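Local coordinates for D-2-hydroxyacid dehydrogensase protein (PDB 4LSW), which probably catalyses the NAD(P)-dependent, reversible oxidation of D-2-hydroxyacids to 2-oxoacids, at residues D33-A36 and A37-N41; S58-L61 and I62-C65; G10-A14 and W15-P19; V81-A84 and A85-R89. All blocks are in the same frame, centred on the assembly; numbering follows the deposited sequence.

In the fold
All four interactions are local contacts at the N-terminal ends of helices that flank the six-stranded sheet built on strands 5-8, 25-28, 48-52, 70-74, 92-94 and 313-315, not the seven-stranded Rossmann sheet. Interactions 1, 2 and 4 follow one another along one side: helix 35-42 packs on helix 59-63 through leucines, and helix 59-63 meets helix 83-89 through the Arg59-Glu88 salt bridge. Each of these begins with a side-chain N-cap, aspartate in interactions 1 and 4, serine in interaction 2. Interaction 3, at Pro13, relies on proline-tryptophan packing and a bridging water. Interaction 1 lies at the surface, whereas the other three are partly buried.

Interaction 1 of 4, residues D33-A36 and A37-N41; sequences DDRA and AMLAN
Ala40 N donates to Ala36 O over 2.8 Å, the shortest hydrogen bond between residues 33-36 and 37-41. It belongs to the first turns of helix 35-42, where Arg35 O takes Leu39 N and Asp34 O takes Met38 N in the same i to i+4 pattern.

Ahead of these turns stands Asp34, the N-cap. Its side chain swings CG anti to the backbone N (chi1 -166°), which carries the carboxylate back over the start of the helix. OD1 then accepts from Ala37 N at 3.0 Å with its anti lone pair, the one directed away from OD2; the N-H...O angle of 147° makes this a somewhat bent bond. The same oxygen rests on the methyl group of the residue it caps, with OD1 3.4 Å from Ala37 CB.

One turn further round, Leu39 leans back toward Arg35. Its CG sits 3.5 Å from Arg35 O, beside the helical bond that this carbonyl accepts, and its CD1 lies 4.0 Å from Arg35 NE. The arginine chain is extended from CG to NE and crosses the leucine at a slant, so that aliphatic and guanidinium parts both run near the methyl. Beyond the helix, Arg35 and Leu39 both pack on Leu61, and Leu39 also reaches Ala64.

The acidic cap lies at the positive end of the helix dipole, so the charge of Asp34 is probably stabilised there while Ala37 N gains the acceptor that a first-turn amide lacks within the helix.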
# COMPACT_ATOMS: atom_id res chain seq x y z
N ASP A 33 -16.36 -26.27 -1.16
CA ASP A 33 -15.82 -27.33 -1.99
C ASP A 33 -16.19 -27.08 -3.45
O ASP A 33 -15.47 -27.46 -4.37
CB ASP A 33 -16.37 -28.68 -1.55
CG ASP A 33 -17.86 -28.81 -1.81
OD1 ASP A 33 -18.55 -27.77 -1.76
OD2 ASP A 33 -18.34 -29.93 -2.06
N ASP A 34 -17.34 -26.44 -3.66
CA ASP A 34 -17.87 -26.23 -5.00
C ASP A 34 -18.51 -24.86 -5.08
O ASP A 34 -19.56 -24.62 -4.47
CB ASP A 34 -18.88 -27.31 -5.36
CG ASP A 34 -19.20 -27.32 -6.83
OD1 ASP A 34 -20.11 -26.58 -7.24
OD2 ASP A 34 -18.50 -28.05 -7.57
N ARG A 35 -17.88 -23.97 -5.84
CA ARG A 35 -18.30 -22.57 -5.94
C ARG A 35 -19.74 -22.43 -6.43
O ARG A 35 -20.55 -21.77 -5.78
CB ARG A 35 -17.35 -21.82 -6.88
CG ARG A 35 -17.65 -20.34 -7.02
CD ARG A 35 -16.78 -19.73 -8.10
NE ARG A 35 -17.21 -18.38 -8.43
CZ ARG A 35 -16.72 -17.27 -7.88
NH1 ARG A 35 -15.76 -17.35 -6.96
NH2 ARG A 35 -17.19 -16.09 -8.25
N ALA A 36 -20.03 -23.05 -7.57
CA ALA A 36 -21.36 -22.96 -8.17
C ALA A 36 -22.45 -23.46 -7.23
O ALA A 36 -23.54 -22.90 -7.19
CB ALA A 36 -21.41 -23.70 -9.51
N ALA A 37 -22.16 -24.52 -6.48
CA ALA A 37 -23.15 -25.07 -5.56
C ALA A 37 -23.52 -24.06 -4.47
O ALA A 37 -24.70 -23.87 -4.18
CB ALA A 37 -22.67 -26.38 -4.95
N MET A 38 -22.51 -23.41 -3.89
CA MET A 38 -22.80 -22.42 -2.86
C MET A 38 -23.57 -21.24 -3.43
O MET A 38 -24.53 -20.78 -2.82
CB MET A 38 -21.53 -21.93 -2.15
CG MET A 38 -21.80 -20.75 -1.21
SD MET A 38 -20.45 -20.31 -0.10
CE MET A 38 -20.60 -21.53 1.20
N LEU A 39 -23.16 -20.76 -4.60
CA LEU A 39 -23.84 -19.65 -5.24
C LEU A 39 -25.29 -20.00 -5.60
O LEU A 39 -26.18 -19.17 -5.46
CB LEU A 39 -23.07 -19.14 -6.46
CG LEU A 39 -21.73 -18.46 -6.15
CD1 LEU A 39 -21.07 -17.99 -7.43
CD2 LEU A 39 -21.90 -17.29 -5.17
N ALA A 40 -25.53 -21.23 -6.05
CA ALA A 40 -26.90 -21.65 -6.33
C ALA A 40 -27.72 -21.66 -5.04
O ALA A 40 -28.87 -21.20 -5.01
CB ALA A 40 -26.91 -23.03 -6.97
N ASN A 41 -27.12 -22.18 -3.98
CA ASN A 41 -27.81 -22.27 -2.70
C ASN A 41 -28.16 -20.93 -2.07
O ASN A 41 -29.27 -20.74 -1.59
CB ASN A 41 -26.99 -23.09 -1.70
CG ASN A 41 -26.95 -24.55 -2.05
OD1 ASN A 41 -27.72 -25.03 -2.88
ND2 ASN A 41 -26.03 -25.28 -1.42

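Interaction 2 of 4, residues S58-L61 and I62-C65; sequences SRAL and IEAC
Ser58 leads into the short helix 59-63, in which Ile62 N bonds to Ser58 O and Glu63 N to Arg59 O at 2.8 Å. The pattern slackens at Ala64, whose N makes two weak bonds, to Ala60 O and Leu61 O. At the beginning, Ser58 is the N-cap, its OG accepting from Leu61 N at 3.2 Å.

Glu63 folds back along the helix toward Arg59, with CG beside its own backbone N (chi1 -68°) and only 3.1 Å from Arg59 O. Its CD lies 3.8 Å from Arg59 CG, while OE1 approaches Ala60 CA. This helix is the crossover of the beta-alpha-beta unit formed by strands 48-52 and 70-74, and Leu61 and Cys65 turn inward to touch Leu7 of strand 5-8. The guanidinium and carboxylate planes stand 84° apart, and the two charged groups are joined through a water: Arg59 NH1 donates to it at 2.6 Å, in the guanidinium plane, and the water donates to Glu63 OE2 at 2.5 Å. NH1 also forms a salt bridge with Glu88 of helix 83-89. On another flank, Ile62 CG1 lies 3.3 Å from Ser58 O, and the side chain packs on Ala85 and Ile91.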
# COMPACT_ATOMS: atom_id res chain seq x y z
N SER A 58 -16.26 -10.00 -9.16
CA SER A 58 -16.44 -10.02 -10.61
C SER A 58 -17.88 -9.79 -11.02
O SER A 58 -18.81 -9.93 -10.21
CB SER A 58 -15.97 -11.36 -11.19
OG SER A 58 -16.83 -12.40 -10.75
N ARG A 59 -18.07 -9.45 -12.29
CA ARG A 59 -19.41 -9.33 -12.86
C ARG A 59 -20.22 -10.62 -12.67
O ARG A 59 -21.38 -10.57 -12.30
CB ARG A 59 -19.33 -8.97 -14.34
CG ARG A 59 -20.69 -8.95 -15.03
CD ARG A 59 -20.60 -8.46 -16.47
NE ARG A 59 -20.24 -7.04 -16.55
CZ ARG A 59 -21.12 -6.05 -16.51
NH1 ARG A 59 -22.41 -6.31 -16.37
NH2 ARG A 59 -20.71 -4.79 -16.61
N ALA A 60 -19.60 -11.77 -12.91
CA ALA A 60 -20.32 -13.03 -12.80
C ALA A 60 -20.77 -13.27 -11.36
O ALA A 60 -21.87 -13.76 -11.12
CB ALA A 60 -19.47 -14.18 -13.31
N LEU A 61 -19.92 -12.91 -10.40
CA LEU A 61 -20.29 -13.06 -9.00
C LEU A 61 -21.45 -12.13 -8.64
O LEU A 61 -22.41 -12.53 -7.97
CB LEU A 61 -19.10 -12.76 -8.10
CG LEU A 61 -19.46 -12.80 -6.63
CD1 LEU A 61 -19.92 -14.21 -6.25
CD2 LEU A 61 -18.30 -12.35 -5.76
N ILE A 62 -21.36 -10.89 -9.09
CA ILE A 62 -22.43 -9.91 -8.90
C ILE A 62 -23.74 -10.41 -9.52
O ILE A 62 -24.80 -10.28 -8.91
CB ILE A 62 -22.01 -8.54 -9.46
CG1 ILE A 62 -20.91 -7.94 -8.57
CG2 ILE A 62 -23.20 -7.61 -9.57
CD1 ILE A 62 -20.12 -6.82 -9.22
N GLU A 63 -23.66 -11.00 -10.70
CA GLU A 63 -24.84 -11.55 -11.37
C GLU A 63 -25.46 -12.70 -10.59
O GLU A 63 -26.68 -12.92 -10.64
CB GLU A 63 -24.50 -12.03 -12.79
CG GLU A 63 -24.14 -10.91 -13.76
CD GLU A 63 -23.54 -11.43 -15.07
OE1 GLU A 63 -22.61 -12.26 -15.01
OE2 GLU A 63 -24.01 -10.99 -16.14
N ALA A 64 -24.62 -13.44 -9.86
CA ALA A 64 -25.09 -14.58 -9.08
C ALA A 64 -25.76 -14.12 -7.79
O ALA A 64 -26.36 -14.93 -7.08
CB ALA A 64 -23.93 -15.52 -8.78
N CYS A 65 -25.63 -12.83 -7.49
CA CYS A 65 -26.24 -12.25 -6.29
C CYS A 65 -27.23 -11.16 -6.69
O CYS A 65 -26.95 -9.97 -6.52
CB CYS A 65 -25.16 -11.68 -5.36
SG CYS A 65 -23.92 -12.89 -4.79
O HOH W 1 -23.87 -8.50 -16.24

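Interaction 3 of 4, residues G10-A14 and W15-P19; sequences GPYPA and WDQEP
The turn from strand 5-8 into helix 14-23 is closed by Pro13 at the N-cap position, whose carbonyl starts the helix and whose ring packs against Trp15. Pro13 O accepts from two donors: Gln17 N in the carbonyl plane at 3.0 Å, and Asp16 N from 48° above that plane.

Trp15 has its CG between the backbone N and the carbonyl carbon (chi1 55°), a rotamer that folds the indole back beneath the proline. Pro13 CB then sits over one face of the five-membered ring, 3.8 Å from its centroid and 20° off the normal, a CH-pi contact. Asp16 lies alongside Pro13 with OD2 near its CD, while OD1 forms a salt bridge with Arg298 NE of helix 287-306. On the outer side Glu18, extended beyond CG, runs alongside Ala14 and brings OE2 to 3.5 Å from Ala14 CB.

Tyr12 turns its ring inward, where OH bonds to Thr51 O, one face meets Gly10 O, and the ring meets that of Tyr74. Gln17, bent at chi2, holds OE1 toward the loop, where it accepts from Gln8 NE2. The same OE1 accepts from a water at 2.6 Å, and that water in turn accepts from Tyr12 N at 3.1 Å.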
# COMPACT_ATOMS: atom_id res chain seq x y z
N GLY A 10 -12.80 -13.90 1.09
CA GLY A 10 -11.52 -14.34 1.61
C GLY A 10 -11.46 -14.21 3.12
O GLY A 10 -12.26 -13.50 3.71
N PRO A 11 -10.51 -14.91 3.76
CA PRO A 11 -10.41 -14.87 5.22
C PRO A 11 -10.05 -13.50 5.79
O PRO A 11 -9.40 -12.69 5.13
CB PRO A 11 -9.27 -15.87 5.52
CG PRO A 11 -8.49 -15.96 4.23
CD PRO A 11 -9.51 -15.80 3.15
N TYR A 12 -10.49 -13.24 7.03
CA TYR A 12 -10.09 -12.07 7.80
C TYR A 12 -9.52 -12.56 9.12
O TYR A 12 -9.77 -13.69 9.53
CB TYR A 12 -11.29 -11.19 8.12
CG TYR A 12 -11.97 -10.52 6.95
CD1 TYR A 12 -11.25 -9.79 6.01
CD2 TYR A 12 -13.34 -10.61 6.81
CE1 TYR A 12 -11.90 -9.18 4.95
CE2 TYR A 12 -13.99 -10.01 5.77
CZ TYR A 12 -13.27 -9.29 4.84
OH TYR A 12 -13.97 -8.70 3.81
N PRO A 13 -8.77 -11.69 9.83
CA PRO A 13 -8.30 -12.06 11.17
C PRO A 13 -9.46 -12.38 12.09
O PRO A 13 -10.55 -11.86 11.87
CB PRO A 13 -7.61 -10.79 11.66
CG PRO A 13 -7.16 -10.11 10.42
CD PRO A 13 -8.23 -10.38 9.40
N ALA A 14 -9.22 -13.22 13.09
CA ALA A 14 -10.26 -13.62 14.04
C ALA A 14 -10.98 -12.44 14.71
O ALA A 14 -12.17 -12.53 15.02
CB ALA A 14 -9.68 -14.56 15.08
N TRP A 15 -10.26 -11.34 14.95
CA TRP A 15 -10.87 -10.20 15.63
C TRP A 15 -11.93 -9.48 14.78
O TRP A 15 -12.72 -8.69 15.29
CB TRP A 15 -9.81 -9.24 16.20
CG TRP A 15 -8.80 -8.71 15.22
CD1 TRP A 15 -9.05 -8.06 14.05
CD2 TRP A 15 -7.37 -8.74 15.37
NE1 TRP A 15 -7.86 -7.70 13.45
CE2 TRP A 15 -6.82 -8.10 14.24
CE3 TRP A 15 -6.51 -9.24 16.35
CZ2 TRP A 15 -5.44 -7.96 14.06
CZ3 TRP A 15 -5.14 -9.10 16.17
CH2 TRP A 15 -4.62 -8.47 15.03
N ASP A 16 -11.94 -9.78 13.48
CA ASP A 16 -13.02 -9.34 12.60
C ASP A 16 -14.02 -10.46 12.35
O ASP A 16 -15.23 -10.22 12.30
CB ASP A 16 -12.45 -8.86 11.26
CG ASP A 16 -11.58 -7.64 11.40
OD1 ASP A 16 -11.98 -6.73 12.16
OD2 ASP A 16 -10.52 -7.60 10.74
N GLN A 17 -13.51 -11.67 12.18
CA GLN A 17 -14.36 -12.80 11.85
C GLN A 17 -15.40 -13.06 12.94
O GLN A 17 -16.59 -13.25 12.66
CB GLN A 17 -13.53 -14.06 11.62
CG GLN A 17 -14.30 -15.17 10.94
CD GLN A 17 -14.61 -14.84 9.51
OE1 GLN A 17 -13.70 -14.62 8.71
NE2 GLN A 17 -15.89 -14.81 9.17
N GLU A 18 -14.97 -13.04 14.20
CA GLU A 18 -15.89 -13.28 15.29
C GLU A 18 -17.07 -12.30 15.32
O GLU A 18 -18.22 -12.73 15.35
CB GLU A 18 -15.15 -13.35 16.64
CG GLU A 18 -14.21 -14.54 16.74
CD GLU A 18 -13.19 -14.39 17.85
OE1 GLU A 18 -13.55 -13.83 18.91
OE2 GLU A 18 -12.04 -14.83 17.66
N PRO A 19 -16.81 -10.97 15.28
CA PRO A 19 -17.99 -10.09 15.31
C PRO A 19 -18.81 -10.10 14.02
O PRO A 19 -20.01 -9.81 14.05
CB PRO A 19 -17.40 -8.70 15.55
CG PRO A 19 -15.97 -8.81 15.19
CD PRO A 19 -15.56 -10.21 15.48
O HOH W 2 -11.47 -15.88 8.33

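Interaction 4 of 4, residues V81-A84 and A85-R89; sequences VDLA and ACRER
Leu83 and Arg87, one helical turn apart, lie side by side and point the same way. The arginine is extended from CG to NE, and its NH1 branch lies against the leucine, 3.6 Å from Leu83 CB and 4.1 Å from Leu83 CD1. Both side chains also reach Val315 of strand 313-315.

Asp82, the N-cap, is turned differently: with CG anti to the backbone N (chi1 -170°) its carboxylate reaches across the helix start, and OD1 accepts from Ala85 N at 3.0 Å. The amide approaches from 50° above the carboxylate plane, though the N-H...O angle of 164° is fairly straight. Asp82 CG also lies against the methyl of Ala85, at 3.7 Å from CB. Helix 83-89 is the crossover between parallel strands 70-74 and 92-94, and where the chain enters it, Val81 CG1 meets Cys86 SG at 3.9 Å on the side toward the sheet, and both side chains touch Ile71.

Glu88 runs back along the opening turn, its CG 3.1 Å from Ala84 O, the carbonyl that accepts Glu88 N. Its carboxylate faces helix 59-63, and Glu88 OE1, the partner of Arg59, also forms a salt bridge with Arg89 NH1 at 3.1 Å.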
# COMPACT_ATOMS: atom_id res chain seq x y z
N VAL A 81 -12.93 -4.88 -7.94
CA VAL A 81 -14.38 -4.84 -7.92
C VAL A 81 -14.82 -4.30 -9.28
O VAL A 81 -14.28 -3.29 -9.76
CB VAL A 81 -14.91 -3.94 -6.80
CG1 VAL A 81 -16.45 -3.81 -6.88
CG2 VAL A 81 -14.46 -4.46 -5.43
N ASP A 82 -15.78 -4.97 -9.92
CA ASP A 82 -16.27 -4.53 -11.23
C ASP A 82 -17.22 -3.36 -11.04
O ASP A 82 -18.41 -3.56 -10.77
CB ASP A 82 -16.95 -5.69 -11.97
CG ASP A 82 -17.25 -5.36 -13.42
OD1 ASP A 82 -17.64 -4.21 -13.69
OD2 ASP A 82 -17.08 -6.25 -14.28
N LEU A 83 -16.70 -2.15 -11.17
CA LEU A 83 -17.48 -0.96 -10.88
C LEU A 83 -18.62 -0.74 -11.87
O LEU A 83 -19.68 -0.26 -11.49
CB LEU A 83 -16.59 0.28 -10.83
CG LEU A 83 -15.44 0.30 -9.81
CD1 LEU A 83 -14.85 1.70 -9.73
CD2 LEU A 83 -15.91 -0.19 -8.45
N ALA A 84 -18.39 -1.08 -13.14
CA ALA A 84 -19.43 -0.94 -14.15
C ALA A 84 -20.64 -1.81 -13.82
O ALA A 84 -21.79 -1.39 -13.96
CB ALA A 84 -18.89 -1.27 -15.54
N ALA A 85 -20.37 -3.04 -13.37
CA ALA A 85 -21.43 -3.95 -12.97
C ALA A 85 -22.17 -3.37 -11.77
O ALA A 85 -23.39 -3.46 -11.68
CB ALA A 85 -20.85 -5.32 -12.63
N CYS A 86 -21.43 -2.77 -10.84
CA CYS A 86 -22.05 -2.17 -9.68
C CYS A 86 -22.97 -1.01 -10.06
O CYS A 86 -24.11 -0.96 -9.63
CB CYS A 86 -20.99 -1.69 -8.68
SG CYS A 86 -20.14 -3.03 -7.82
N ARG A 87 -22.46 -0.10 -10.89
CA ARG A 87 -23.24 1.08 -11.25
C ARG A 87 -24.46 0.75 -12.10
O ARG A 87 -25.47 1.44 -12.02
CB ARG A 87 -22.35 2.11 -11.93
CG ARG A 87 -21.34 2.74 -10.98
CD ARG A 87 -20.69 3.96 -11.59
NE ARG A 87 -19.71 4.56 -10.69
CZ ARG A 87 -18.40 4.35 -10.76
NH1 ARG A 87 -17.90 3.54 -11.68
NH2 ARG A 87 -17.59 4.96 -9.90
N GLU A 88 -24.37 -0.30 -12.91
CA GLU A 88 -25.52 -0.78 -13.67
C GLU A 88 -26.65 -1.19 -12.73
O GLU A 88 -27.83 -1.05 -13.07
CB GLU A 88 -25.15 -2.00 -14.52
CG GLU A 88 -24.31 -1.73 -15.75
CD GLU A 88 -23.76 -3.01 -16.35
OE1 GLU A 88 -24.12 -4.11 -15.87
OE2 GLU A 88 -22.95 -2.92 -17.30
N ARG A 89 -26.28 -1.70 -11.56
CA ARG A 89 -27.23 -2.38 -10.67
C ARG A 89 -27.62 -1.61 -9.42
O ARG A 89 -28.44 -2.07 -8.64
CB ARG A 89 -26.67 -3.74 -10.28
CG ARG A 89 -26.51 -4.66 -11.47
CD ARG A 89 -25.90 -5.98 -11.09
NE ARG A 89 -26.25 -6.99 -12.08
CZ ARG A 89 -25.74 -7.04 -13.31
NH1 ARG A 89 -24.85 -6.13 -13.70
NH2 ARG A 89 -26.13 -7.99 -14.14